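Local coordinates for ferulic acid decarboxylase 1 (PDB 4ZAD), which catalyses the prenylated-FMN-dependent decarboxylation of aromatic acids, probably ferulic, p-coumaric and cinnamic acid, to the corresponding vinyl compounds, at residues Trp175-Gly180 against Ala225-Ser230. Residues are numbered along the deposited sequence; the frame is centred on the assembly and turned at random.
Sequences WSIARG and AAILVS. With K (potassium ion), chain D; 4LU (1-deoxy-5-O-phosphono-1-(3,3,4,5-tetramethyl-9,11-dioxo-2,3,8,9,10,11-hexahydro-7H-quinolino[1,8-fg]pteridin-12-ium-7-y l)-D-ribitol), chain E.
The potassium and prenylated-FMN site of this UbiD-type enzyme illustrates how a strand and a helix end can share one cation, for Trp175 of strand 173-176 and Ser230 of helix 224-230 both turn backbone oxygens to it. Trp175 O lies 3.1 Å from the potassium ion and Val229 O 3.0 Å; Ser230 O, cofactor atoms O5' and O2P, Met232 and Glu240 complete the shell. Ser230 O also accepts a weak, bent hydrogen bond from Ile177 N (3.2 Å, 133°). Away from the ion, the Trp175 ring meets the Ala226 methyl obliquely, CZ3 to CB at 3.9 Å. Ser230 OG, set beside its own backbone N (chi1 -75°), hydrogen-bonds to Ala226 O at 2.8 Å from above the carbonyl plane, while Ser230 N reaches the same oxygen from the opposite face. Farther along, Ile177 CD1 packs against cofactor methyl C8M and meets Ile227 CG1 at 4.0 Å, the two side chains crossing at about a right angle. Two hydrogen bonds with segment 175-180 grip the cofactor: O2' donates to Ile177 O, and Arg179 N donates to O4 at 3.0 Å. Such metal-bridged phosphate binding, with the flavin laid along the chain, is characteristic of the UbiD prenylated-FMN site.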
loop_
_atom_site.group_PDB
_atom_site.type_symbol
_atom_site.label_atom_id
_atom_site.label_comp_id
_atom_site.label_asym_id
_atom_site.label_seq_id
_atom_site.Cartn_x
_atom_site.Cartn_y
_atom_site.Cartn_z
ATOM N N TRP A 175 14.397 -17.976 -25.919
ATOM C CA TRP A 175 15.262 -16.944 -25.329
ATOM C C TRP A 175 14.620 -16.531 -24.012
ATOM O O TRP A 175 13.440 -16.119 -23.991
ATOM C CB TRP A 175 15.376 -15.726 -26.248
ATOM C CG TRP A 175 16.134 -15.921 -27.556
ATOM C CD1 TRP A 175 16.668 -17.078 -28.046
ATOM C CD2 TRP A 175 16.404 -14.908 -28.549
ATOM N NE1 TRP A 175 17.252 -16.846 -29.270
ATOM C CE2 TRP A 175 17.096 -15.526 -29.604
ATOM C CE3 TRP A 175 16.116 -13.553 -28.644
ATOM C CZ2 TRP A 175 17.525 -14.827 -30.732
ATOM C CZ3 TRP A 175 16.527 -12.864 -29.773
ATOM C CH2 TRP A 175 17.249 -13.505 -30.791
ATOM N N SER A 176 15.359 -16.662 -22.912
ATOM C CA SER A 176 14.808 -16.304 -21.611
ATOM C C SER A 176 15.863 -15.842 -20.635
ATOM O O SER A 176 17.042 -16.008 -20.892
ATOM C CB SER A 176 14.097 -17.494 -21.018
ATOM O OG SER A 176 15.030 -18.498 -20.763
ATOM N N ILE A 177 15.423 -15.276 -19.512
ATOM C CA ILE A 177 16.329 -14.869 -18.424
ATOM C C ILE A 177 16.141 -15.847 -17.313
ATOM O O ILE A 177 15.020 -16.242 -17.017
ATOM C CB ILE A 177 16.004 -13.477 -17.834
ATOM C CG1 ILE A 177 16.124 -12.389 -18.890
ATOM C CG2 ILE A 177 16.908 -13.150 -16.617
ATOM C CD1 ILE A 177 15.732 -11.013 -18.356
ATOM N N ALA A 178 17.247 -16.230 -16.697
ATOM C CA ALA A 178 17.224 -17.058 -15.490
ATOM C C ALA A 178 18.531 -16.796 -14.834
ATOM O O ALA A 178 19.503 -16.511 -15.512
ATOM C CB ALA A 178 17.066 -18.567 -15.819
ATOM N N ARG A 179 18.563 -16.874 -13.517
ATOM C CA ARG A 179 19.733 -16.451 -12.790
ATOM C C ARG A 179 20.834 -17.442 -13.003
ATOM O O ARG A 179 20.579 -18.583 -13.416
ATOM C CB ARG A 179 19.423 -16.287 -11.307
ATOM C CG ARG A 179 19.323 -17.557 -10.535
ATOM C CD ARG A 179 18.964 -17.197 -9.121
ATOM N NE ARG A 179 19.000 -18.308 -8.191
ATOM C CZ ARG A 179 18.214 -18.403 -7.122
ATOM N NH1 ARG A 179 17.302 -17.469 -6.872
ATOM N NH2 ARG A 179 18.314 -19.440 -6.297
ATOM N N GLY A 180 22.053 -16.986 -12.739
ATOM C CA GLY A 180 23.235 -17.808 -12.892
ATOM C C GLY A 180 24.400 -17.321 -12.070
ATOM O O GLY A 180 24.709 -16.125 -12.031
ATOM N N ALA A 225 14.981 -4.967 -26.807
ATOM C CA ALA A 225 13.670 -5.590 -27.023
ATOM C C ALA A 225 13.787 -7.101 -26.798
ATOM O O ALA A 225 12.860 -7.716 -26.286
ATOM C CB ALA A 225 13.129 -5.303 -28.423
ATOM N N ALA A 226 14.931 -7.678 -27.171
ATOM C CA ALA A 226 15.178 -9.119 -26.989
ATOM C C ALA A 226 15.233 -9.504 -25.507
ATOM O O ALA A 226 14.705 -10.549 -25.109
ATOM C CB ALA A 226 16.497 -9.565 -27.709
ATOM N N ILE A 227 15.875 -8.673 -24.686
ATOM C CA ILE A 227 15.985 -9.000 -23.272
ATOM C C ILE A 227 14.630 -8.744 -22.615
ATOM O O ILE A 227 14.248 -9.447 -21.711
ATOM C CB ILE A 227 17.192 -8.253 -22.547
ATOM C CG1 ILE A 227 17.617 -8.993 -21.254
ATOM C CG2 ILE A 227 16.839 -6.771 -22.220
ATOM C CD1 ILE A 227 18.392 -10.267 -21.504
ATOM N N LEU A 228 13.882 -7.754 -23.062
ATOM C CA LEU A 228 12.505 -7.590 -22.538
ATOM C C LEU A 228 11.671 -8.904 -22.749
ATOM O O LEU A 228 11.193 -9.562 -21.802
ATOM C CB LEU A 228 11.830 -6.366 -23.190
ATOM C CG LEU A 228 10.516 -5.868 -22.540
ATOM C CD1 LEU A 228 10.338 -4.331 -22.615
ATOM C CD2 LEU A 228 9.314 -6.586 -23.170
ATOM N N VAL A 229 11.515 -9.304 -24.005
ATOM C CA VAL A 229 10.794 -10.556 -24.299
ATOM C C VAL A 229 11.427 -11.783 -23.621
ATOM O O VAL A 229 10.707 -12.684 -23.214
ATOM C CB VAL A 229 10.613 -10.767 -25.811
ATOM C CG1 VAL A 229 9.909 -12.076 -26.107
ATOM C CG2 VAL A 229 9.802 -9.592 -26.367
ATOM N N SER A 230 12.747 -11.790 -23.472
ATOM C CA SER A 230 13.425 -12.863 -22.776
ATOM C C SER A 230 12.811 -12.995 -21.384
ATOM O O SER A 230 12.726 -14.070 -20.809
ATOM C CB SER A 230 14.962 -12.641 -22.670
ATOM O OG SER A 230 15.634 -12.877 -23.900
HETATM K K K D . 10.711 -15.661 -22.595
HETATM C C9 4LU E . 13.380 -12.283 -14.806
HETATM C C8 4LU E . 14.226 -11.170 -14.899
HETATM C C7 4LU E . 15.416 -11.112 -14.161
HETATM C C10 4LU E . 13.666 -15.859 -13.948
HETATM C C6 4LU E . 15.709 -12.228 -13.217
HETATM N N3 4LU E . 14.686 -18.204 -12.989
HETATM C C2 4LU E . 13.665 -18.231 -13.854
HETATM C C13 4LU E . 18.052 -12.575 -13.394
HETATM C C5 4LU E . 16.943 -12.247 -12.423
HETATM C C1 4LU E . 16.075 -14.433 -11.546
HETATM O O2 4LU E . 13.239 -19.341 -14.198
HETATM N N1 4LU E . 13.155 -17.068 -14.329
HETATM C C4 4LU E . 15.218 -17.040 -12.562
HETATM O O4 4LU E . 16.167 -17.169 -11.752
HETATM C C4A 4LU E . 14.726 -15.838 -13.015
HETATM N N5 4LU E . 15.028 -14.448 -12.321
HETATM C C3 4LU E . 17.018 -13.412 -11.558
HETATM C C12 4LU E . 17.271 -10.930 -11.727
HETATM C C5A 4LU E . 14.748 -13.358 -13.129
HETATM C C7M 4LU E . 16.370 -9.949 -14.246
HETATM C C8M 4LU E . 13.818 -10.085 -15.862
HETATM C C9A 4LU E . 13.697 -13.435 -14.071
HETATM N N10 4LU E . 13.145 -14.708 -14.455
HETATM C "C1'" 4LU E . 11.746 -14.823 -14.890
HETATM C "C2'" 4LU E . 11.743 -15.277 -16.350
HETATM O "O2'" 4LU E . 12.679 -14.463 -17.085
HETATM C "C3'" 4LU E . 10.345 -15.218 -16.979
HETATM O "O3'" 4LU E . 9.463 -16.134 -16.297
HETATM C "C4'" 4LU E . 10.365 -15.552 -18.486
HETATM O "O4'" 4LU E . 9.030 -15.810 -18.932
HETATM C "C5'" 4LU E . 11.199 -16.811 -18.780
HETATM O "O5'" 4LU E . 11.196 -17.188 -20.143
HETATM P P 4LU E . 10.345 -18.400 -20.714
HETATM O O2P 4LU E . 10.935 -18.431 -22.124
HETATM O O3P 4LU E . 8.888 -17.913 -20.562
HETATM O O1P 4LU E . 10.659 -19.594 -19.838
#